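Local coordinates for protein Non-reducing end beta-L-arabinofuranosidase (Bacteroides thetaiotaomicron, PDB 5MQO) that probably hydrolyses glycosidic linkages in complex plant pectin as a GH127 glycoside hydrolase, consistent with an aceric acidase of a gut bacterium, at residues 425-430 with 457-462; 416-421 with 429-434; 61-66 with 104-109. One frame throughout, in Å; residues are numbered along the deposited sequence.

Interaction 1 of 3, residues 425-430 with 457-462; sequences KKYFYT and CCPPNT
Pro459 lays its CB over one face of the Tyr427 ring, and this pair is the tightly packed part of the contact. Pro459 CB lies 3.8 Å from the centroid of the Tyr427 ring and 17° off its normal, which identifies a CH-pi contact, displaced toward the rim; the nearest ring atoms include Tyr427 CG, 3.7 Å from Pro459 CB. With CG anti to its own carbonyl carbon (chi1 -62°), Tyr427 carries its ring to the first turn of helix 458-466. Thr462, one turn on from Cys458, reaches the ring from another direction: its methyl CG2 lies at the edge, 4.2 Å from Tyr427 CD2. The hydroxyl meanwhile turns back into the helix, Thr462 OG1 donating to Cys458 O at 3.3 Å from above the carbonyl plane, an oxygen that also accepts Thr462 N.

The other end is looser and nearer solvent. Tyr429, partly exposed, has CD1 4.4 Å from Cys458 CB in an oblique approach. The chemistry across the two segments is therefore apolar and CH-pi, so loop 425-430 is held to the helix by fit of surfaces, while Tyr429 OH is hydrogen-bonded to Gln365, Thr462 OG1 to its own helix, and Cys458 SG is tied by disulfide to Cys383 of helix 382-399.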
ATOM      1  N   LYS A 425     -14.369   1.279  11.222  1.00 59.17           N
ATOM      2  CA  LYS A 425     -15.078   2.547  11.349  1.00 61.19           C
ATOM      3  C   LYS A 425     -14.212   3.759  11.632  1.00 60.31           C
ATOM      4  O   LYS A 425     -14.640   4.891  11.347  1.00 56.70           O
ATOM      5  CB  LYS A 425     -16.083   2.442  12.479  1.00 65.07           C
ATOM      6  CG  LYS A 425     -17.294   1.598  12.164  1.00 68.20           C
ATOM      7  CD  LYS A 425     -18.319   1.776  13.261  1.00 70.50           C
ATOM      8  CE  LYS A 425     -19.441   0.785  13.100  1.00 74.23           C
ATOM      9  NZ  LYS A 425     -20.559   1.164  14.000  1.00 77.89           N
ATOM     10  N   LYS A 426     -13.034   3.544  12.221  1.00 59.59           N
ATOM     11  CA  LYS A 426     -12.170   4.648  12.606  1.00 60.99           C
ATOM     12  C   LYS A 426     -10.853   4.621  11.808  1.00 61.44           C
ATOM     13  O   LYS A 426     -10.361   3.542  11.451  1.00 60.00           O
ATOM     14  CB  LYS A 426     -11.943   4.624  14.120  1.00 62.32           C
ATOM     15  CG  LYS A 426     -13.219   4.857  14.930  1.00 65.29           C
ATOM     16  CD  LYS A 426     -12.999   4.677  16.426  1.00 66.47           C
ATOM     17  CE  LYS A 426     -13.040   3.202  16.815  1.00 68.95           C
ATOM     18  NZ  LYS A 426     -12.119   2.909  17.945  1.00 70.42           N
ATOM     19  N   TYR A 427     -10.309   5.813  11.531  1.00 59.86           N
ATOM     20  CA  TYR A 427      -9.131   5.971  10.692  1.00 59.89           C
ATOM     21  C   TYR A 427      -7.980   6.812  11.315  1.00 60.59           C
ATOM     22  O   TYR A 427      -8.205   7.759  12.067  1.00 57.90           O
ATOM     23  CB  TYR A 427      -9.537   6.591   9.366  1.00 58.84           C
ATOM     24  CG  TYR A 427     -10.480   5.746   8.574  1.00 63.20           C
ATOM     25  CD1 TYR A 427     -11.856   5.765   8.834  1.00 66.71           C
ATOM     26  CD2 TYR A 427     -10.022   4.934   7.532  1.00 64.60           C
ATOM     27  CE1 TYR A 427     -12.753   4.984   8.088  1.00 67.96           C
ATOM     28  CE2 TYR A 427     -10.907   4.157   6.769  1.00 65.70           C
ATOM     29  CZ  TYR A 427     -12.272   4.177   7.046  1.00 67.59           C
ATOM     30  OH  TYR A 427     -13.148   3.413   6.303  1.00 64.72           O
ATOM     31  N   PHE A 428      -6.744   6.442  10.975  1.00 58.88           N
ATOM     32  CA  PHE A 428      -5.584   7.284  11.231  1.00 58.73           C
ATOM     33  C   PHE A 428      -5.274   8.130  10.014  1.00 56.91           C
ATOM     34  O   PHE A 428      -5.269   7.608   8.896  1.00 52.98           O
ATOM     35  CB  PHE A 428      -4.299   6.439  11.477  1.00 58.05           C
ATOM     36  CG  PHE A 428      -4.085   5.996  12.893  1.00 54.02           C
ATOM     37  CD1 PHE A 428      -4.285   6.867  13.968  1.00 53.52           C
ATOM     38  CD2 PHE A 428      -3.623   4.721  13.143  1.00 51.87           C
ATOM     39  CE1 PHE A 428      -4.064   6.449  15.258  1.00 53.13           C
ATOM     40  CE2 PHE A 428      -3.419   4.294  14.431  1.00 51.45           C
ATOM     41  CZ  PHE A 428      -3.634   5.157  15.491  1.00 52.09           C
ATOM     42  N   TYR A 429      -4.913   9.385  10.262  1.00 58.93           N
ATOM     43  CA  TYR A 429      -4.149  10.182   9.302  1.00 63.18           C
ATOM     44  C   TYR A 429      -2.631   9.844   9.393  1.00 64.92           C
ATOM     45  O   TYR A 429      -2.071   9.297   8.436  1.00 65.68           O
ATOM     46  CB  TYR A 429      -4.393  11.663   9.548  1.00 66.25           C
ATOM     47  CG  TYR A 429      -3.894  12.607   8.462  1.00 70.33           C
ATOM     48  CD1 TYR A 429      -4.544  12.698   7.212  1.00 74.40           C
ATOM     49  CD2 TYR A 429      -2.813  13.450   8.695  1.00 69.94           C
ATOM     50  CE1 TYR A 429      -4.104  13.594   6.233  1.00 73.50           C
ATOM     51  CE2 TYR A 429      -2.367  14.340   7.726  1.00 71.07           C
ATOM     52  CZ  TYR A 429      -3.013  14.416   6.505  1.00 72.22           C
ATOM     53  OH  TYR A 429      -2.556  15.294   5.564  1.00 68.19           O
ATOM     54  N   THR A 430      -1.976  10.152  10.531  1.00 61.72           N
ATOM     55  CA  THR A 430      -0.585   9.735  10.783  1.00 57.01           C
ATOM     56  C   THR A 430      -0.464   8.257  11.254  1.00 55.38           C
ATOM     57  O   THR A 430      -1.357   7.726  11.920  1.00 54.94           O
ATOM     58  CB  THR A 430       0.094  10.618  11.854  1.00 56.88           C
ATOM     59  OG1 THR A 430      -0.741  10.701  13.016  1.00 56.92           O
ATOM     60  CG2 THR A 430       0.353  11.980  11.332  1.00 57.51           C
ATOM     61  N   CYS A 457      -8.989  13.880   3.495  1.00118.86           N
ATOM     62  CA  CYS A 457      -9.362  13.261   2.205  1.00109.86           C
ATOM     63  C   CYS A 457      -8.784  11.843   2.057  1.00100.54           C
ATOM     64  O   CYS A 457      -9.053  11.163   1.064  1.00100.92           O
ATOM     65  CB  CYS A 457      -8.915  14.143   1.026  1.00111.12           C
ATOM     66  SG  CYS A 457      -7.138  14.122   0.659  1.00107.86           S
ATOM     67  N   CYS A 458      -8.000  11.405   3.045  1.00 91.04           N
ATOM     68  CA  CYS A 458      -7.317  10.115   2.998  1.00 88.20           C
ATOM     69  C   CYS A 458      -8.188   8.852   3.317  1.00 83.56           C
ATOM     70  O   CYS A 458      -8.020   7.829   2.631  1.00 85.32           O
ATOM     71  CB  CYS A 458      -6.052  10.171   3.885  1.00 90.63           C
ATOM     72  SG  CYS A 458      -4.694   9.035   3.455  1.00 94.96           S
ATOM     73  N   PRO A 459      -9.116   8.903   4.323  1.00 75.39           N
ATOM     74  CA  PRO A 459      -9.880   7.685   4.670  1.00 71.97           C
ATOM     75  C   PRO A 459     -10.644   7.045   3.496  1.00 67.68           C
ATOM     76  O   PRO A 459     -10.606   5.823   3.355  1.00 65.07           O
ATOM     77  CB  PRO A 459     -10.821   8.137   5.806  1.00 70.06           C
ATOM     78  CG  PRO A 459     -10.176   9.339   6.365  1.00 72.70           C
ATOM     79  CD  PRO A 459      -9.486  10.014   5.212  1.00 74.99           C
ATOM     80  N   PRO A 460     -11.286   7.853   2.639  1.00 63.95           N
ATOM     81  CA  PRO A 460     -11.844   7.262   1.430  1.00 63.64           C
ATOM     82  C   PRO A 460     -10.832   6.494   0.572  1.00 61.11           C
ATOM     83  O   PRO A 460     -11.127   5.400   0.101  1.00 57.23           O
ATOM     84  CB  PRO A 460     -12.393   8.472   0.685  1.00 65.10           C
ATOM     85  CG  PRO A 460     -12.771   9.417   1.772  1.00 65.71           C
ATOM     86  CD  PRO A 460     -11.680   9.266   2.778  1.00 65.56           C
ATOM     87  N   ASN A 461      -9.645   7.055   0.401  1.00 61.92           N
ATOM     88  CA  ASN A 461      -8.600   6.369  -0.334  1.00 61.95           C
ATOM     89  C   ASN A 461      -8.172   5.120   0.448  1.00 61.69           C
ATOM     90  O   ASN A 461      -7.955   4.042  -0.146  1.00 65.44           O
ATOM     91  CB  ASN A 461      -7.420   7.330  -0.640  1.00 62.98           C
ATOM     92  CG  ASN A 461      -6.333   6.689  -1.504  1.00 63.35           C
ATOM     93  OD1 ASN A 461      -6.538   5.644  -2.105  1.00 68.50           O
ATOM     94  ND2 ASN A 461      -5.161   7.305  -1.544  1.00 64.53           N
ATOM     95  N   THR A 462      -8.075   5.230   1.771  1.00 58.32           N
ATOM     96  CA  THR A 462      -7.697   4.064   2.567  1.00 56.82           C
ATOM     97  C   THR A 462      -8.691   2.921   2.361  1.00 58.68           C
ATOM     98  O   THR A 462      -8.282   1.810   2.042  1.00 60.66           O
ATOM     99  CB  THR A 462      -7.545   4.432   4.043  1.00 53.51           C
ATOM    100  OG1 THR A 462      -6.488   5.384   4.142  1.00 55.85           O
ATOM    101  CG2 THR A 462      -7.201   3.245   4.887  1.00 51.21           C
TER

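Interaction 2 of 3, residues 416-421 with 429-434; sequences VLSGIS and YTNPLR
Ser418 and Gly419 belong to a 3-10 turn, 417-419, that faces irregular chain around Asn431, the nearest CA atoms across the segments being those of Gly419 and Tyr429 at 7.0 Å. The turn follows helix 402-416 and is marked by an i to i+3 bond, Gly419 N to Val416 O at 2.9 Å; the next such bond, Ile420 N to Leu417 O, is weak. The motif is thus a 3-10 turn at the exit of a helix in the GH127 catalytic domain, met by the later part of the same helix-to-strand loop, just before strand 434-435.

One side-chain hydrogen bond carries the contact: Ser418 OG donates to Asn431 OD1 at 2.7 Å. The hydroxyl does not lie in the amide plane but approaches from above, 55° out of the carbonyl plane, so it is not placed on a lone pair. Ser418 holds OG between its backbone N and carbonyl carbon (chi1 67°), the setting that points it across to the asparagine. The Asn431 amide is turned almost perpendicular to its CA-CB-CG plane (chi2 -83°), which offers OD1 to the serine while ND2 is bonded to Asn380 O and Thr382 OG1. With its oxygen and its nitrogen both engaged, the buried amide has its flip orientation fixed by bonding evidence from either end.

The interface is small, 88 Å² in total, and all three touching residues are buried. Outside it, Ser418 O accepts from Arg449, and the Asn431 backbone is bonded to His379. Gly419 N, already used by Val416 O, stays 3.9 Å from Asn431 OD1, while Ser418 CB comes to 3.6 Å from that same oxygen.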
ATOM      1  N   VAL A 416      -0.789   0.513   5.573  1.00 52.32           N
ATOM      2  CA  VAL A 416      -2.068   0.833   4.919  1.00 53.40           C
ATOM      3  C   VAL A 416      -3.196   0.279   5.797  1.00 52.86           C
ATOM      4  O   VAL A 416      -4.078   1.028   6.236  1.00 52.17           O
ATOM      5  CB  VAL A 416      -2.112   0.220   3.502  1.00 54.23           C
ATOM      6  CG1 VAL A 416      -3.480   0.386   2.861  1.00 55.62           C
ATOM      7  CG2 VAL A 416      -1.046   0.855   2.628  1.00 54.30           C
ATOM      8  N   LEU A 417      -3.142  -1.025   6.074  1.00 50.12           N
ATOM      9  CA  LEU A 417      -4.083  -1.651   6.970  1.00 49.88           C
ATOM     10  C   LEU A 417      -4.021  -1.044   8.386  1.00 51.70           C
ATOM     11  O   LEU A 417      -5.028  -1.055   9.119  1.00 53.59           O
ATOM     12  CB  LEU A 417      -3.852  -3.164   6.983  1.00 49.17           C
ATOM     13  CG  LEU A 417      -4.716  -4.070   7.860  1.00 48.44           C
ATOM     14  CD1 LEU A 417      -6.191  -4.031   7.504  1.00 49.46           C
ATOM     15  CD2 LEU A 417      -4.194  -5.480   7.755  1.00 48.09           C
ATOM     16  N   SER A 418      -2.875  -0.483   8.771  1.00 50.61           N
ATOM     17  CA  SER A 418      -2.773   0.209  10.073  1.00 50.39           C
ATOM     18  C   SER A 418      -3.633   1.468  10.120  1.00 50.40           C
ATOM     19  O   SER A 418      -3.981   1.954  11.177  1.00 48.60           O
ATOM     20  CB  SER A 418      -1.335   0.607  10.341  1.00 48.50           C
ATOM     21  OG  SER A 418      -0.952   1.587   9.400  1.00 48.82           O
ATOM     22  N   GLY A 419      -3.944   1.999   8.951  1.00 52.32           N
ATOM     23  CA  GLY A 419      -4.719   3.209   8.834  1.00 54.98           C
ATOM     24  C   GLY A 419      -6.179   3.149   9.225  1.00 56.46           C
ATOM     25  O   GLY A 419      -6.822   4.211   9.323  1.00 59.13           O
ATOM     26  N   ILE A 420      -6.707   1.939   9.428  1.00 55.64           N
ATOM     27  CA  ILE A 420      -8.113   1.741   9.760  1.00 54.72           C
ATOM     28  C   ILE A 420      -8.179   0.877  11.002  1.00 53.96           C
ATOM     29  O   ILE A 420      -7.293   0.075  11.241  1.00 51.97           O
ATOM     30  CB  ILE A 420      -8.903   1.109   8.573  1.00 55.06           C
ATOM     31  CG1 ILE A 420     -10.418   1.361   8.722  1.00 55.46           C
ATOM     32  CG2 ILE A 420      -8.578  -0.383   8.385  1.00 55.10           C
ATOM     33  CD1 ILE A 420     -11.280   0.800   7.587  1.00 55.38           C
ATOM     34  N   SER A 421      -9.230   1.075  11.792  1.00 56.38           N
ATOM     35  CA  SER A 421      -9.529   0.253  12.979  1.00 55.49           C
ATOM     36  C   SER A 421      -9.919  -1.188  12.604  1.00 54.83           C
ATOM     37  O   SER A 421     -10.208  -1.485  11.440  1.00 54.40           O
ATOM     38  CB  SER A 421     -10.646   0.910  13.818  1.00 56.23           C
ATOM     39  OG  SER A 421     -11.800   1.236  13.039  1.00 56.95           O
ATOM     40  N   TYR A 429      -4.913   9.385  10.262  1.00 58.93           N
ATOM     41  CA  TYR A 429      -4.149  10.182   9.302  1.00 63.18           C
ATOM     42  C   TYR A 429      -2.631   9.844   9.393  1.00 64.92           C
ATOM     43  O   TYR A 429      -2.071   9.297   8.436  1.00 65.68           O
ATOM     44  CB  TYR A 429      -4.393  11.663   9.548  1.00 66.25           C
ATOM     45  CG  TYR A 429      -3.894  12.607   8.462  1.00 70.33           C
ATOM     46  CD1 TYR A 429      -4.544  12.698   7.212  1.00 74.40           C
ATOM     47  CD2 TYR A 429      -2.813  13.450   8.695  1.00 69.94           C
ATOM     48  CE1 TYR A 429      -4.104  13.594   6.233  1.00 73.50           C
ATOM     49  CE2 TYR A 429      -2.367  14.340   7.726  1.00 71.07           C
ATOM     50  CZ  TYR A 429      -3.013  14.416   6.505  1.00 72.22           C
ATOM     51  OH  TYR A 429      -2.556  15.294   5.564  1.00 68.19           O
ATOM     52  N   THR A 430      -1.976  10.152  10.531  1.00 61.72           N
ATOM     53  CA  THR A 430      -0.585   9.735  10.783  1.00 57.01           C
ATOM     54  C   THR A 430      -0.464   8.257  11.254  1.00 55.38           C
ATOM     55  O   THR A 430      -1.357   7.726  11.920  1.00 54.94           O
ATOM     56  CB  THR A 430       0.094  10.618  11.854  1.00 56.88           C
ATOM     57  OG1 THR A 430      -0.741  10.701  13.016  1.00 56.92           O
ATOM     58  CG2 THR A 430       0.353  11.980  11.332  1.00 57.51           C
ATOM     59  N   ASN A 431       0.674   7.641  10.931  1.00 51.87           N
ATOM     60  CA  ASN A 431       1.040   6.306  11.369  1.00 51.09           C
ATOM     61  C   ASN A 431       2.406   6.315  12.079  1.00 49.64           C
ATOM     62  O   ASN A 431       3.404   5.831  11.528  1.00 48.81           O
ATOM     63  CB  ASN A 431       1.093   5.370  10.180  1.00 50.84           C
ATOM     64  CG  ASN A 431      -0.264   5.057   9.661  1.00 51.89           C
ATOM     65  OD1 ASN A 431      -0.950   4.170  10.171  1.00 54.61           O
ATOM     66  ND2 ASN A 431      -0.675   5.787   8.664  1.00 52.32           N
ATOM     67  N   PRO A 432       2.443   6.817  13.322  1.00 47.02           N
ATOM     68  CA  PRO A 432       3.702   6.867  14.041  1.00 46.95           C
ATOM     69  C   PRO A 432       4.236   5.482  14.401  1.00 46.07           C
ATOM     70  O   PRO A 432       3.476   4.521  14.427  1.00 44.29           O
ATOM     71  CB  PRO A 432       3.338   7.659  15.318  1.00 46.18           C
ATOM     72  CG  PRO A 432       1.921   7.341  15.567  1.00 46.60           C
ATOM     73  CD  PRO A 432       1.297   7.053  14.222  1.00 47.52           C
ATOM     74  N   LEU A 433       5.534   5.409  14.694  1.00 46.77           N
ATOM     75  CA  LEU A 433       6.145   4.188  15.218  1.00 46.96           C
ATOM     76  C   LEU A 433       6.420   4.219  16.709  1.00 47.90           C
ATOM     77  O   LEU A 433       7.130   3.357  17.210  1.00 50.15           O
ATOM     78  CB  LEU A 433       7.436   3.921  14.467  1.00 47.70           C
ATOM     79  CG  LEU A 433       7.260   3.212  13.115  1.00 48.58           C
ATOM     80  CD1 LEU A 433       6.840   4.207  12.011  1.00 48.26           C
ATOM     81  CD2 LEU A 433       8.555   2.438  12.789  1.00 47.48           C
ATOM     82  N   ARG A 434       5.890   5.221  17.405  1.00 49.31           N
ATOM     83  CA  ARG A 434       6.038   5.378  18.852  1.00 51.70           C
ATOM     84  C   ARG A 434       5.031   6.399  19.409  1.00 53.56           C
ATOM     85  O   ARG A 434       4.862   7.504  18.847  1.00 56.29           O
ATOM     86  CB  ARG A 434       7.481   5.821  19.250  1.00 51.62           C
ATOM     87  CG  ARG A 434       7.759   5.847  20.755  1.00 50.64           C
ATOM     88  CD  ARG A 434       9.227   5.747  21.152  1.00 51.08           C
ATOM     89  NE  ARG A 434       9.994   4.704  20.448  1.00 53.26           N
ATOM     90  CZ  ARG A 434      11.313   4.756  20.146  1.00 56.26           C
ATOM     91  NH1 ARG A 434      12.103   5.804  20.461  1.00 58.42           N
ATOM     92  NH2 ARG A 434      11.869   3.741  19.492  1.00 56.70           N
TER

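Interaction 3 of 3, residues 61-66 with 104-109; sequences TSLQSM and YKWMEG
Leu63 and Trp106 meet where two nearly antiparallel helices pack, 50-69 and 102-117, whose short segments run at 151° with axes 10.9 Å apart. This antiparallel helix pair lies in the catalytic domain, whose six-hairpin clan is consistent with an (alpha/alpha)6 barrel built of helical hairpins.

Along the second segment, Tyr104 comes first and faces other helices, 120-136 and 192-208. Trp106 is the residue that crosses to the first segment. Its CG lies anti to the backbone N (chi1 175°), swinging the indole out so that its edge, not its face, meets helix 50-69. Trp106 NE1 donates to the backbone oxygen Leu63 O at 2.9 Å, with an N-H...O angle of 167°. The bond is therefore nearly straight, and the oxygen lies close to the ring plane, though the donor is tilted from the carbonyl plane.

Two apolar groups add to the contact. Bent at chi3, Met66 brings its methyl to the indole edge, CE lying 3.4 Å from Trp106 CD1 and 3.7 Å from Trp106 CB; the two side chains run past each other in opposite directions. Leu63 also contributes its side chain, CD2 standing 4.1 Å from Trp106 NE1, and Trp67 stacks on the indole from outside the segments. A phenylalanine in place of Trp106 would probably leave Leu63 O without its indole donor and the Met66 methyl less firmly packed.

Glu108, farther on, turns to helix 458-466, where it forms a salt bridge with Arg464. Gly109 closes the segment without a side chain, and Leu63 CD2 lies 4.3 Å from Gly109 C.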
ATOM      1  N   THR A  61     -19.576  -3.101   6.513  1.00 69.50           N
ATOM      2  CA  THR A  61     -19.669  -2.101   7.611  1.00 67.60           C
ATOM      3  C   THR A  61     -19.087  -0.753   7.259  1.00 66.50           C
ATOM      4  O   THR A  61     -19.758   0.280   7.399  1.00 67.32           O
ATOM      5  CB  THR A  61     -18.963  -2.576   8.896  1.00 66.51           C
ATOM      6  OG1 THR A  61     -19.462  -3.865   9.266  1.00 70.21           O
ATOM      7  CG2 THR A  61     -19.170  -1.590  10.053  1.00 65.57           C
ATOM      8  N   SER A  62     -17.823  -0.779   6.841  1.00 64.56           N
ATOM      9  CA  SER A  62     -17.059   0.432   6.588  1.00 61.23           C
ATOM     10  C   SER A  62     -17.721   1.299   5.515  1.00 61.36           C
ATOM     11  O   SER A  62     -17.921   2.482   5.750  1.00 62.02           O
ATOM     12  CB  SER A  62     -15.631   0.082   6.207  1.00 59.10           C
ATOM     13  OG  SER A  62     -15.045  -0.777   7.157  1.00 57.80           O
ATOM     14  N   LEU A  63     -18.080   0.710   4.373  1.00 60.95           N
ATOM     15  CA  LEU A  63     -18.759   1.450   3.304  1.00 63.42           C
ATOM     16  C   LEU A  63     -20.069   2.132   3.760  1.00 67.33           C
ATOM     17  O   LEU A  63     -20.273   3.300   3.436  1.00 63.95           O
ATOM     18  CB  LEU A  63     -19.056   0.546   2.098  1.00 62.46           C
ATOM     19  CG  LEU A  63     -17.863  -0.016   1.327  1.00 61.35           C
ATOM     20  CD1 LEU A  63     -18.302  -1.174   0.452  1.00 62.25           C
ATOM     21  CD2 LEU A  63     -17.190   1.049   0.469  1.00 60.63           C
ATOM     22  N   GLN A  64     -20.941   1.419   4.498  1.00 72.94           N
ATOM     23  CA  GLN A  64     -22.182   2.025   5.021  1.00 76.25           C
ATOM     24  C   GLN A  64     -21.841   3.128   5.997  1.00 72.38           C
ATOM     25  O   GLN A  64     -22.314   4.241   5.869  1.00 69.11           O
ATOM     26  CB  GLN A  64     -23.061   1.023   5.769  1.00 87.67           C
ATOM     27  CG  GLN A  64     -23.477  -0.223   5.000  1.00 98.17           C
ATOM     28  CD  GLN A  64     -23.256  -1.500   5.823  1.00109.01           C
ATOM     29  OE1 GLN A  64     -23.777  -1.648   6.941  1.00111.36           O
ATOM     30  NE2 GLN A  64     -22.461  -2.420   5.275  1.00112.29           N
ATOM     31  N   SER A  65     -20.998   2.802   6.970  1.00 73.51           N
ATOM     32  CA  SER A  65     -20.547   3.756   7.998  1.00 72.92           C
ATOM     33  C   SER A  65     -20.017   5.088   7.455  1.00 74.48           C
ATOM     34  O   SER A  65     -20.232   6.132   8.088  1.00 76.86           O
ATOM     35  CB  SER A  65     -19.477   3.117   8.875  1.00 70.52           C
ATOM     36  OG  SER A  65     -19.033   4.033   9.848  1.00 69.78           O
ATOM     37  N   MET A  66     -19.335   5.048   6.305  1.00 73.23           N
ATOM     38  CA  MET A  66     -18.787   6.247   5.676  1.00 74.32           C
ATOM     39  C   MET A  66     -19.823   7.063   4.905  1.00 76.81           C
ATOM     40  O   MET A  66     -19.761   8.280   4.898  1.00 76.47           O
ATOM     41  CB  MET A  66     -17.623   5.899   4.752  1.00 74.75           C
ATOM     42  CG  MET A  66     -16.782   7.119   4.404  1.00 75.27           C
ATOM     43  SD  MET A  66     -15.149   6.671   3.799  1.00 77.64           S
ATOM     44  CE  MET A  66     -15.488   6.455   2.052  1.00 74.14           C
ATOM     45  N   TYR A 104     -16.394   9.810  -5.071  1.00 74.72           N
ATOM     46  CA  TYR A 104     -15.952   9.040  -6.236  1.00 72.80           C
ATOM     47  C   TYR A 104     -15.009   7.929  -5.831  1.00 69.66           C
ATOM     48  O   TYR A 104     -14.976   6.915  -6.489  1.00 69.66           O
ATOM     49  CB  TYR A 104     -15.230   9.924  -7.267  1.00 72.02           C
ATOM     50  CG  TYR A 104     -16.058  11.048  -7.852  1.00 72.43           C
ATOM     51  CD1 TYR A 104     -17.326  10.819  -8.385  1.00 72.79           C
ATOM     52  CD2 TYR A 104     -15.561  12.346  -7.898  1.00 73.65           C
ATOM     53  CE1 TYR A 104     -18.074  11.856  -8.938  1.00 72.75           C
ATOM     54  CE2 TYR A 104     -16.302  13.390  -8.444  1.00 73.71           C
ATOM     55  CZ  TYR A 104     -17.556  13.142  -8.968  1.00 72.98           C
ATOM     56  OH  TYR A 104     -18.278  14.188  -9.502  1.00 72.39           O
ATOM     57  N   LYS A 105     -14.208   8.151  -4.789  1.00 69.97           N
ATOM     58  CA  LYS A 105     -13.339   7.098  -4.231  1.00 68.99           C
ATOM     59  C   LYS A 105     -14.171   6.059  -3.519  1.00 66.81           C
ATOM     60  O   LYS A 105     -13.961   4.892  -3.729  1.00 63.88           O
ATOM     61  CB  LYS A 105     -12.233   7.665  -3.312  1.00 70.23           C
ATOM     62  CG  LYS A 105     -11.076   8.293  -4.098  1.00 74.11           C
ATOM     63  CD  LYS A 105      -9.987   8.890  -3.226  1.00 76.32           C
ATOM     64  CE  LYS A 105     -10.369  10.267  -2.688  1.00 79.16           C
ATOM     65  NZ  LYS A 105      -9.267  10.933  -1.933  1.00 78.76           N
ATOM     66  N   TRP A 106     -15.113   6.504  -2.686  1.00 68.42           N
ATOM     67  CA  TRP A 106     -16.067   5.629  -1.995  1.00 68.58           C
ATOM     68  C   TRP A 106     -16.745   4.698  -2.996  1.00 69.78           C
ATOM     69  O   TRP A 106     -16.719   3.470  -2.853  1.00 68.93           O
ATOM     70  CB  TRP A 106     -17.120   6.472  -1.245  1.00 69.29           C
ATOM     71  CG  TRP A 106     -18.254   5.671  -0.581  1.00 71.71           C
ATOM     72  CD1 TRP A 106     -18.222   5.058   0.637  1.00 71.88           C
ATOM     73  CD2 TRP A 106     -19.567   5.421  -1.107  1.00 73.09           C
ATOM     74  NE1 TRP A 106     -19.411   4.443   0.901  1.00 72.42           N
ATOM     75  CE2 TRP A 106     -20.261   4.643  -0.148  1.00 72.77           C
ATOM     76  CE3 TRP A 106     -20.222   5.765  -2.299  1.00 75.33           C
ATOM     77  CZ2 TRP A 106     -21.587   4.206  -0.334  1.00 74.27           C
ATOM     78  CZ3 TRP A 106     -21.551   5.330  -2.489  1.00 75.99           C
ATOM     79  CH2 TRP A 106     -22.212   4.552  -1.506  1.00 75.43           C
ATOM     80  N   MET A 107     -17.331   5.321  -4.012  1.00 70.72           N
ATOM     81  CA  MET A 107     -18.089   4.657  -5.069  1.00 70.08           C
ATOM     82  C   MET A 107     -17.210   3.661  -5.843  1.00 65.42           C
ATOM     83  O   MET A 107     -17.641   2.560  -6.162  1.00 63.55           O
ATOM     84  CB  MET A 107     -18.699   5.748  -5.967  1.00 75.24           C
ATOM     85  CG  MET A 107     -19.009   5.394  -7.402  1.00 80.83           C
ATOM     86  SD  MET A 107     -20.561   4.536  -7.553  1.00 87.69           S
ATOM     87  CE  MET A 107     -20.182   3.732  -9.108  1.00 85.42           C
ATOM     88  N   GLU A 108     -15.974   4.044  -6.112  1.00 62.13           N
ATOM     89  CA  GLU A 108     -15.005   3.149  -6.741  1.00 62.44           C
ATOM     90  C   GLU A 108     -14.813   1.909  -5.873  1.00 63.35           C
ATOM     91  O   GLU A 108     -14.755   0.772  -6.371  1.00 64.73           O
ATOM     92  CB  GLU A 108     -13.680   3.883  -6.944  1.00 61.74           C
ATOM     93  CG  GLU A 108     -12.598   3.116  -7.680  1.00 62.18           C
ATOM     94  CD  GLU A 108     -11.277   3.889  -7.796  1.00 62.84           C
ATOM     95  OE1 GLU A 108     -11.284   5.170  -7.823  1.00 60.14           O
ATOM     96  OE2 GLU A 108     -10.221   3.191  -7.854  1.00 60.40           O
ATOM     97  N   GLY A 109     -14.722   2.146  -4.571  1.00 62.78           N
ATOM     98  CA  GLY A 109     -14.755   1.091  -3.579  1.00 64.19           C
ATOM     99  C   GLY A 109     -16.010   0.222  -3.632  1.00 64.98           C
ATOM    100  O   GLY A 109     -15.892  -0.999  -3.583  1.00 65.55           O
TER

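How the interactions relate
All three contacts lie within the GH127 catalytic domain. Along the chain interaction 3 closes first; interactions 1 and 2 then interleave, sharing Tyr429 and Thr430, with centres about 9 Å apart. Their loop folds back on itself through probable backbone hydrogen bonds, Phe428 N to Gly419 O and Lys426 O to Ser421 N. Interaction 3 centres about 12 Å from interaction 1 and about 19 Å from interaction 2. Helix 458-466 and the residue just before it provide a bridge: Pro460 packs on Met66, and Lys105 NZ reaches Cys457 O. The loop after helix 402-416 is thus joined to helix 50-69 both directly, by Lys425 and Ile420, and through helix 458-466, which also reaches helix 102-117.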